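Local structure of putative Glycosidase (Bacteroides thetaiotaomicron, 3R67) at residues A[17-22]-A[308-313]; A[24-29]-A[336-341]; A[91-96]-A[346-351]. The protein is a putative glycosidase of a carbohydrate-active family with a five-bladed beta-propeller fold, its own biological role not being established. One frame throughout, in Å; residues are numbered along the deposited sequence.

Interaction 1: A[17-22]-A[308-313]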
loop_
_atom_site.group_PDB
_atom_site.type_symbol
_atom_site.label_atom_id
_atom_site.label_comp_id
_atom_site.label_asym_id
_atom_site.label_seq_id
_atom_site.Cartn_x
_atom_site.Cartn_y
_atom_site.Cartn_z
ATOM N N PHE A 17 1.936 -17.801 0.058
ATOM C CA PHE A 17 3.047 -16.851 0.114
ATOM C C PHE A 17 3.976 -17.295 1.217
ATOM O O PHE A 17 3.539 -17.439 2.359
ATOM C CB PHE A 17 2.616 -15.389 0.296
ATOM C CG PHE A 17 2.120 -14.709 -0.951
ATOM C CD1 PHE A 17 3.012 -14.181 -1.879
ATOM C CD2 PHE A 17 0.760 -14.548 -1.175
ATOM C CE1 PHE A 17 2.551 -13.559 -3.050
ATOM C CE2 PHE A 17 0.297 -13.891 -2.330
ATOM C CZ PHE A 17 1.198 -13.411 -3.262
ATOM N N GLN A 18 5.246 -17.564 0.874
ATOM C CA GLN A 18 6.233 -18.091 1.814
ATOM C C GLN A 18 7.419 -17.163 1.978
ATOM O O GLN A 18 7.863 -16.529 1.013
ATOM C CB GLN A 18 6.739 -19.460 1.318
ATOM C CG GLN A 18 5.644 -20.522 1.129
ATOM C CD GLN A 18 4.922 -20.901 2.403
ATOM O OE1 GLN A 18 5.509 -20.953 3.495
ATOM N NE2 GLN A 18 3.642 -21.241 2.274
ATOM N N ARG A 19 7.955 -17.109 3.200
ATOM C CA ARG A 19 9.132 -16.302 3.530
ATOM C C ARG A 19 10.388 -16.956 2.941
ATOM O O ARG A 19 10.703 -18.090 3.307
ATOM C CB ARG A 19 9.265 -16.125 5.064
ATOM C CG ARG A 19 8.221 -15.219 5.676
ATOM C CD ARG A 19 8.012 -15.480 7.156
ATOM N NE ARG A 19 6.969 -14.606 7.714
ATOM C CZ ARG A 19 5.664 -14.858 7.683
ATOM N NH1 ARG A 19 5.203 -15.944 7.074
ATOM N NH2 ARG A 19 4.805 -14.003 8.227
ATOM N N PRO A 20 11.092 -16.298 1.990
ATOM C CA PRO A 20 12.337 -16.886 1.464
ATOM C C PRO A 20 13.412 -16.886 2.545
ATOM O O PRO A 20 13.501 -15.911 3.311
ATOM C CB PRO A 20 12.691 -15.977 0.290
ATOM C CG PRO A 20 12.073 -14.675 0.627
ATOM C CD PRO A 20 10.880 -14.927 1.472
ATOM N N GLU A 21 14.194 -17.970 2.634
ATOM C CA GLU A 21 15.191 -18.182 3.689
ATOM C C GLU A 21 16.343 -17.186 3.593
ATOM O O GLU A 21 16.853 -16.920 2.490
ATOM C CB GLU A 21 15.760 -19.620 3.658
ATOM C CG GLU A 21 14.728 -20.720 3.865
ATOM C CD GLU A 21 13.745 -20.990 2.741
ATOM O OE1 GLU A 21 14.031 -20.604 1.582
ATOM O OE2 GLU A 21 12.729 -21.674 3.006
ATOM N N GLY A 22 16.702 -16.650 4.768
ATOM C CA GLY A 22 17.774 -15.696 5.001
ATOM C C GLY A 22 17.693 -14.391 4.248
ATOM O O GLY A 22 18.704 -13.718 4.121
ATOM N N PRO A 308 1.708 -12.138 11.317
ATOM C CA PRO A 308 3.050 -11.895 11.873
ATOM C C PRO A 308 3.629 -13.187 12.464
ATOM O O PRO A 308 2.967 -13.865 13.248
ATOM C CB PRO A 308 2.792 -10.818 12.940
ATOM C CG PRO A 308 1.532 -10.146 12.506
ATOM C CD PRO A 308 0.705 -11.296 12.007
ATOM N N GLU A 309 4.852 -13.548 12.051
ATOM C CA GLU A 309 5.474 -14.816 12.450
ATOM C C GLU A 309 6.923 -14.623 12.921
ATOM O O GLU A 309 7.355 -15.293 13.849
ATOM C CB GLU A 309 5.431 -15.751 11.233
ATOM C CG GLU A 309 5.624 -17.230 11.492
ATOM C CD GLU A 309 5.236 -18.052 10.276
ATOM O OE1 GLU A 309 4.029 -18.112 9.926
ATOM O OE2 GLU A 309 6.157 -18.649 9.675
ATOM N N SER A 310 7.664 -13.708 12.288
ATOM C CA SER A 310 9.048 -13.405 12.647
ATOM C C SER A 310 9.099 -12.361 13.762
ATOM O O SER A 310 8.115 -11.660 13.977
ATOM C CB SER A 310 9.799 -12.918 11.423
ATOM O OG SER A 310 9.743 -13.927 10.427
ATOM N N ASP A 311 10.226 -12.269 14.489
ATOM C CA ASP A 311 10.358 -11.332 15.600
ATOM C C ASP A 311 10.118 -9.892 15.176
ATOM O O ASP A 311 9.307 -9.224 15.831
ATOM C CB ASP A 311 11.731 -11.445 16.258
ATOM C CG ASP A 311 11.814 -12.596 17.242
ATOM O OD1 ASP A 311 10.783 -13.299 17.434
ATOM O OD2 ASP A 311 12.883 -12.764 17.870
ATOM N N PHE A 312 10.738 -9.443 14.055
ATOM C CA PHE A 312 10.577 -8.084 13.525
ATOM C C PHE A 312 9.124 -7.849 13.019
ATOM O O PHE A 312 8.695 -6.694 12.943
ATOM C CB PHE A 312 11.596 -7.781 12.413
ATOM C CG PHE A 312 11.694 -8.820 11.324
ATOM C CD1 PHE A 312 12.540 -9.917 11.460
ATOM C CD2 PHE A 312 10.966 -8.687 10.144
ATOM C CE1 PHE A 312 12.639 -10.869 10.442
ATOM C CE2 PHE A 312 11.041 -9.662 9.144
ATOM C CZ PHE A 312 11.868 -10.747 9.305
ATOM N N GLU A 313 8.356 -8.913 12.763
ATOM C CA GLU A 313 6.964 -8.781 12.321
ATOM C C GLU A 313 6.000 -8.606 13.496
ATOM O O GLU A 313 5.043 -7.839 13.391
ATOM C CB GLU A 313 6.528 -10.002 11.495
ATOM C CG GLU A 313 7.253 -10.152 10.167
ATOM C CD GLU A 313 7.006 -11.461 9.447
ATOM O OE1 GLU A 313 6.289 -12.331 9.992
ATOM O OE2 GLU A 313 7.597 -11.648 8.363
HETATM O O HOH W 1 2.486 -16.325 7.552
#

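Interaction 2: A[24-29]-A[336-341]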
loop_
_atom_site.group_PDB
_atom_site.type_symbol
_atom_site.label_atom_id
_atom_site.label_comp_id
_atom_site.label_asym_id
_atom_site.label_seq_id
_atom_site.Cartn_x
_atom_site.Cartn_y
_atom_site.Cartn_z
ATOM N N ASN A 24 14.844 -11.764 4.707
ATOM C CA ASN A 24 14.177 -10.673 5.408
ATOM C C ASN A 24 14.899 -10.255 6.707
ATOM O O ASN A 24 15.443 -11.101 7.401
ATOM C CB ASN A 24 12.741 -11.073 5.732
ATOM C CG ASN A 24 11.913 -11.232 4.489
ATOM O OD1 ASN A 24 11.998 -10.420 3.567
ATOM N ND2 ASN A 24 11.023 -12.219 4.467
ATOM N N PRO A 25 14.910 -8.938 7.049
ATOM C CA PRO A 25 14.297 -7.805 6.308
ATOM C C PRO A 25 15.099 -7.427 5.078
ATOM O O PRO A 25 16.317 -7.504 5.062
ATOM C CB PRO A 25 14.303 -6.666 7.333
ATOM C CG PRO A 25 15.448 -6.973 8.244
ATOM C CD PRO A 25 15.576 -8.480 8.289
ATOM N N ILE A 26 14.401 -7.025 4.040
ATOM C CA ILE A 26 15.060 -6.564 2.830
ATOM C C ILE A 26 15.467 -5.068 3.005
ATOM O O ILE A 26 16.408 -4.636 2.361
ATOM C CB ILE A 26 14.200 -6.791 1.557
ATOM C CG1 ILE A 26 12.869 -6.004 1.578
ATOM C CG2 ILE A 26 13.950 -8.286 1.353
ATOM C CD1 ILE A 26 12.286 -5.711 0.220
ATOM N N VAL A 27 14.761 -4.289 3.847
ATOM C CA VAL A 27 15.049 -2.873 4.126
ATOM C C VAL A 27 14.921 -2.655 5.631
ATOM O O VAL A 27 13.932 -3.059 6.241
ATOM C CB VAL A 27 14.171 -1.846 3.328
ATOM C CG1 VAL A 27 14.661 -0.409 3.559
ATOM C CG2 VAL A 27 14.169 -2.142 1.831
ATOM N N SER A 28 15.920 -2.012 6.213
ATOM C CA SER A 28 16.040 -1.677 7.639
ATOM C C SER A 28 16.469 -0.231 7.786
ATOM O O SER A 28 17.031 0.288 6.834
ATOM C CB SER A 28 17.044 -2.607 8.338
ATOM O OG SER A 28 16.680 -3.970 8.251
ATOM N N PRO A 29 16.238 0.456 8.940
ATOM C CA PRO A 29 16.715 1.837 9.068
ATOM C C PRO A 29 18.247 1.950 8.934
ATOM O O PRO A 29 18.989 1.045 9.321
ATOM C CB PRO A 29 16.271 2.248 10.479
ATOM C CG PRO A 29 15.313 1.274 10.894
ATOM C CD PRO A 29 15.579 0.008 10.179
ATOM N N TYR A 336 5.871 -11.693 -5.865
ATOM C CA TYR A 336 6.620 -11.160 -4.724
ATOM C C TYR A 336 5.764 -10.138 -4.010
ATOM O O TYR A 336 5.344 -9.156 -4.614
ATOM C CB TYR A 336 7.966 -10.552 -5.190
ATOM C CG TYR A 336 8.901 -11.592 -5.760
ATOM C CD1 TYR A 336 8.748 -12.059 -7.063
ATOM C CD2 TYR A 336 9.931 -12.125 -4.994
ATOM C CE1 TYR A 336 9.589 -13.030 -7.585
ATOM C CE2 TYR A 336 10.796 -13.081 -5.518
ATOM C CZ TYR A 336 10.613 -13.540 -6.812
ATOM O OH TYR A 336 11.437 -14.508 -7.335
ATOM N N LEU A 337 5.468 -10.407 -2.739
ATOM C CA LEU A 337 4.618 -9.577 -1.879
ATOM C C LEU A 337 5.498 -8.832 -0.880
ATOM O O LEU A 337 6.197 -9.469 -0.084
ATOM C CB LEU A 337 3.570 -10.479 -1.174
ATOM C CG LEU A 337 2.477 -9.789 -0.334
ATOM C CD1 LEU A 337 1.562 -8.935 -1.206
ATOM C CD2 LEU A 337 1.627 -10.812 0.377
ATOM N N TYR A 338 5.482 -7.492 -0.944
ATOM C CA TYR A 338 6.306 -6.641 -0.084
ATOM C C TYR A 338 5.437 -6.021 0.990
ATOM O O TYR A 338 4.307 -5.602 0.719
ATOM C CB TYR A 338 7.044 -5.572 -0.909
ATOM C CG TYR A 338 7.965 -6.227 -1.911
ATOM C CD1 TYR A 338 9.251 -6.611 -1.557
ATOM C CD2 TYR A 338 7.509 -6.575 -3.177
ATOM C CE1 TYR A 338 10.090 -7.250 -2.467
ATOM C CE2 TYR A 338 8.342 -7.194 -4.104
ATOM C CZ TYR A 338 9.620 -7.558 -3.736
ATOM O OH TYR A 338 10.412 -8.229 -4.634
ATOM N N TYR A 339 5.938 -6.045 2.235
ATOM C CA TYR A 339 5.118 -5.602 3.348
ATOM C C TYR A 339 5.940 -4.981 4.474
ATOM O O TYR A 339 7.142 -5.228 4.612
ATOM C CB TYR A 339 4.303 -6.802 3.907
ATOM C CG TYR A 339 5.114 -7.985 4.377
ATOM C CD1 TYR A 339 5.474 -9.005 3.497
ATOM C CD2 TYR A 339 5.446 -8.139 5.720
ATOM C CE1 TYR A 339 6.176 -10.131 3.936
ATOM C CE2 TYR A 339 6.142 -9.262 6.172
ATOM C CZ TYR A 339 6.505 -10.254 5.273
ATOM O OH TYR A 339 7.162 -11.373 5.719
ATOM N N GLY A 340 5.244 -4.191 5.282
ATOM C CA GLY A 340 5.827 -3.554 6.452
ATOM C C GLY A 340 5.748 -4.504 7.616
ATOM O O GLY A 340 4.751 -5.212 7.762
ATOM N N CYS A 341 6.798 -4.520 8.442
ATOM C CA CYS A 341 6.908 -5.394 9.614
ATOM C C CYS A 341 6.865 -4.561 10.850
ATOM O O CYS A 341 7.857 -3.877 11.138
ATOM C CB CYS A 341 8.195 -6.218 9.556
ATOM S SG CYS A 341 8.437 -7.096 8.007
#

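Interaction 3: A[91-96]-A[346-351]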
loop_
_atom_site.group_PDB
_atom_site.type_symbol
_atom_site.label_atom_id
_atom_site.label_comp_id
_atom_site.label_asym_id
_atom_site.label_seq_id
_atom_site.Cartn_x
_atom_site.Cartn_y
_atom_site.Cartn_z
ATOM N N ASP A 91 16.548 -9.898 -8.621
ATOM C CA ASP A 91 15.814 -11.155 -8.397
ATOM C C ASP A 91 14.521 -10.969 -7.551
ATOM O O ASP A 91 13.673 -11.868 -7.535
ATOM C CB ASP A 91 16.715 -12.199 -7.704
ATOM C CG ASP A 91 17.287 -11.854 -6.331
ATOM O OD1 ASP A 91 16.977 -10.763 -5.810
ATOM O OD2 ASP A 91 18.053 -12.678 -5.780
ATOM N N GLY A 92 14.383 -9.834 -6.878
ATOM C CA GLY A 92 13.217 -9.561 -6.039
ATOM C C GLY A 92 13.450 -9.905 -4.580
ATOM O O GLY A 92 12.562 -9.681 -3.745
ATOM N N LEU A 93 14.665 -10.429 -4.249
ATOM C CA LEU A 93 15.024 -10.879 -2.902
ATOM C C LEU A 93 16.161 -10.057 -2.302
ATOM O O LEU A 93 16.070 -9.677 -1.130
ATOM C CB LEU A 93 15.441 -12.361 -2.920
ATOM C CG LEU A 93 14.478 -13.411 -3.481
ATOM C CD1 LEU A 93 15.131 -14.784 -3.480
ATOM C CD2 LEU A 93 13.184 -13.453 -2.711
ATOM N N HIS A 94 17.242 -9.814 -3.076
ATOM C CA HIS A 94 18.370 -9.026 -2.589
ATOM C C HIS A 94 18.314 -7.623 -3.186
ATOM O O HIS A 94 18.285 -7.453 -4.399
ATOM C CB HIS A 94 19.723 -9.685 -2.878
ATOM C CG HIS A 94 20.856 -8.843 -2.367
ATOM N ND1 HIS A 94 21.202 -8.830 -1.018
ATOM C CD2 HIS A 94 21.642 -7.965 -3.027
ATOM C CE1 HIS A 94 22.193 -7.956 -0.915
ATOM N NE2 HIS A 94 22.492 -7.412 -2.095
ATOM N N PHE A 95 18.306 -6.628 -2.319
ATOM C CA PHE A 95 18.130 -5.241 -2.706
ATOM C C PHE A 95 19.301 -4.356 -2.385
ATOM O O PHE A 95 19.971 -4.540 -1.366
ATOM C CB PHE A 95 16.902 -4.678 -1.955
ATOM C CG PHE A 95 15.593 -5.130 -2.553
ATOM C CD1 PHE A 95 15.065 -6.388 -2.252
ATOM C CD2 PHE A 95 14.896 -4.310 -3.432
ATOM C CE1 PHE A 95 13.875 -6.822 -2.847
ATOM C CE2 PHE A 95 13.704 -4.743 -4.018
ATOM C CZ PHE A 95 13.198 -5.994 -3.720
ATOM N N ASN A 96 19.527 -3.368 -3.273
ATOM C CA ASN A 96 20.465 -2.254 -3.111
ATOM C C ASN A 96 19.637 -1.013 -2.894
ATOM O O ASN A 96 18.453 -1.021 -3.229
ATOM C CB ASN A 96 21.443 -2.111 -4.260
ATOM C CG ASN A 96 22.517 -3.160 -4.240
ATOM O OD1 ASN A 96 23.318 -3.251 -3.296
ATOM N ND2 ASN A 96 22.597 -3.933 -5.303
ATOM N N VAL A 346 10.950 -3.749 6.239
ATOM C CA VAL A 346 10.340 -4.153 4.964
ATOM C C VAL A 346 10.720 -5.598 4.745
ATOM O O VAL A 346 11.880 -5.951 4.920
ATOM C CB VAL A 346 10.705 -3.261 3.741
ATOM C CG1 VAL A 346 10.009 -3.758 2.468
ATOM C CG2 VAL A 346 10.355 -1.800 3.988
ATOM N N ALA A 347 9.752 -6.439 4.382
ATOM C CA ALA A 347 10.026 -7.857 4.120
ATOM C C ALA A 347 9.296 -8.305 2.850
ATOM O O ALA A 347 8.439 -7.589 2.330
ATOM C CB ALA A 347 9.618 -8.714 5.323
ATOM N N VAL A 348 9.673 -9.481 2.333
ATOM C CA VAL A 348 9.080 -10.074 1.135
ATOM C C VAL A 348 8.638 -11.529 1.450
ATOM O O VAL A 348 9.245 -12.219 2.276
ATOM C CB VAL A 348 10.062 -10.009 -0.098
ATOM C CG1 VAL A 348 11.361 -10.793 0.143
ATOM C CG2 VAL A 348 9.389 -10.467 -1.394
ATOM N N ALA A 349 7.540 -11.943 0.808
ATOM C CA ALA A 349 6.978 -13.291 0.747
ATOM C C ALA A 349 6.844 -13.667 -0.731
ATOM O O ALA A 349 6.597 -12.784 -1.559
ATOM C CB ALA A 349 5.652 -13.380 1.490
ATOM N N VAL A 350 7.071 -14.942 -1.078
ATOM C CA VAL A 350 7.050 -15.388 -2.476
ATOM C C VAL A 350 5.973 -16.435 -2.668
ATOM O O VAL A 350 5.832 -17.360 -1.859
ATOM C CB VAL A 350 8.438 -15.946 -2.935
ATOM C CG1 VAL A 350 8.444 -16.291 -4.428
ATOM C CG2 VAL A 350 9.580 -14.967 -2.613
ATOM N N TYR A 351 5.209 -16.274 -3.758
ATOM C CA TYR A 351 4.182 -17.203 -4.185
ATOM C C TYR A 351 4.531 -17.701 -5.578
ATOM O O TYR A 351 4.598 -16.909 -6.527
ATOM C CB TYR A 351 2.787 -16.560 -4.128
ATOM C CG TYR A 351 1.702 -17.274 -4.897
ATOM C CD1 TYR A 351 1.288 -18.553 -4.533
ATOM C CD2 TYR A 351 1.028 -16.641 -5.935
ATOM C CE1 TYR A 351 0.294 -19.224 -5.247
ATOM C CE2 TYR A 351 0.011 -17.288 -6.638
ATOM C CZ TYR A 351 -0.355 -18.582 -6.286
ATOM O OH TYR A 351 -1.340 -19.253 -6.964
#

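Interaction 1: A[17-22]-A[308-313]
Arg19 starts with CG opposite its carbonyl carbon and beside the backbone N (chi1 -71°) and then runs extended from CG to NE, which delivers its guanidinium to the carboxylate of Glu313, whose side chain comes from the opposite direction, extended beyond CG. The grip is side-on and paired: Arg19 NE reaches Glu313 OE2 at 3.1 Å, through that oxygen's syn lone pair, and Arg19 NH2 reaches Glu313 OE1 at 2.8 Å. The two flat groups are not coplanar, their planes lying 49° apart, and both oxygens sit somewhat off the guanidinium plane. Glu313 OE1 is gripped further by backbone: Glu309 N donates to it at 2.8 Å, nearly along the C-O axis, and Ser310 N donates from above the carboxylate plane at 3.0 Å. Ser310, at the N-cap position of the short helix 311-314, thus gives its backbone N-H to the glutamate three residues on, while its own OG makes no capping bond. This helix start is thereby tied to the N-terminal residues that run along the last blade of the propeller, where Tyr339 OH hydrogen-bonds to Glu313 OE2. Glu309 takes a different position, with CB over one face of the guanidinium, 3.5 Å from Arg19 NH2. Its carboxylate stacks on the guanidinium with planes 26° apart, and Glu309 OE1 lies 3.8 Å from Arg19 NH1, a long salt bridge of charge alone. Water 1 accepts from Arg19 NH1 at 2.8 Å and donates weakly to Glu309 OE1.

Interaction 2: A[24-29]-A[336-341]
The contact belongs to a classic beta bulge, in which Ile26 and Val27 both face Val346; from it Ile26 reaches Tyr338 of strand 334-341 in the C-terminal blade of the propeller. The two segments are not immediate neighbours: strand 345-351 runs between them, bonded through Val346 to the bulge and through Ala349 to Leu337. The closest CA atoms, those of Ile26 and Tyr338, are accordingly 9.2 Å apart, and the contact is made by side chains reaching past the intervening strand. Ile26 does this with its longer branch. CG1 sits between the backbone N and the carbonyl carbon (chi1 63°), a crowded position, and CD1 then extends from it to the edge of the Tyr338 ring. There Ile26 CD1 lies 3.6 Å from Tyr338 CD1, near the ring plane, with Tyr338 CE1 at 3.8 Å; the side chains cross at about a right angle, and Ile26 CD1 alone makes the close approach to the ring. The far end of the ring is held separately, Tyr338 OH bonding to Gly92 O. Tyr339, the next residue of the strand, brings its hydroxyl toward Asn24, but Tyr339 OH stays 4.1 Å from Asn24 ND2, with amide and ring planes 66° apart. Both groups are hydrogen-bonded elsewhere, Tyr339 OH to Tyr306 OH among others, and the other end of the amide, Asn24 OD1, accepts from Val348 N. A cis peptide precedes Pro25, between Asn24 and the bulge. An N-terminal segment added alongside the last strand in this way is consistent with the Velcro-like closure in which N-terminal residues join the C-terminal blade of a beta-propeller.

Interaction 3: A[91-96]-A[346-351]
Leu93 CD2 rests on Val350 CG2 at 3.9 Å, and the same methyl group lies 4.3 Å from Val348 CG1, so one leucine branch spans two valines on the same face of strand 345-351. The Leu93 and Val350 side chains cross at about a right angle. Beside them Gly92 O approaches Val348 CG2 at 4.0 Å, a plain van der Waals contact of carbonyl and methyl. In Leu93, CG beside the backbone N (chi1 -56°) turns the branch so that CD2 reaches the valines, although the CB itself does not point at the strand. These contacts set the loop between strands 82-89 and 96-97, in a four-stranded antiparallel blade, against the last strand of the C-terminal sheet; they join two blades of the propeller. Farther out, the shape of the loop is set by Asp91. Leu93 N donates to Asp91 OD1 from above the carboxylate plane, at 2.8 Å, which closes an Asx turn; Asp91 OD1 also accepts from His94 N at 2.9 Å, through its syn lone pair. Two backbone N-H groups on one oxygen hold the turn that presents Leu93. Gly92 at its middle has backbone angles (phi 95°) at which a CB would be pressed against Asp91 O, which by itself calls for glycine. Pro20 packs against Leu93 from the N-terminal segment.

In the fold
All three contacts gather around strands 334-341 and 345-351. Interactions 2 and 3 lie nearest, centres about 7 Å apart, and are joined by Tyr338 OH to Gly92 O at 2.7 Å and by Asn24 OD1 to Val348 N at 2.8 Å. Interaction 1, centred about 9 Å from interaction 2, is linked to it by Glu313 OE2 to Tyr339 OH at 2.7 Å. About 11 Å separates the centres of interactions 1 and 3, bridged by Gln18 O to Val350 N at 2.7 Å. A 1,2-ethanediol, probably from the crystallisation liquor, lies about 4 Å from the Glu309 side chain in interaction 1.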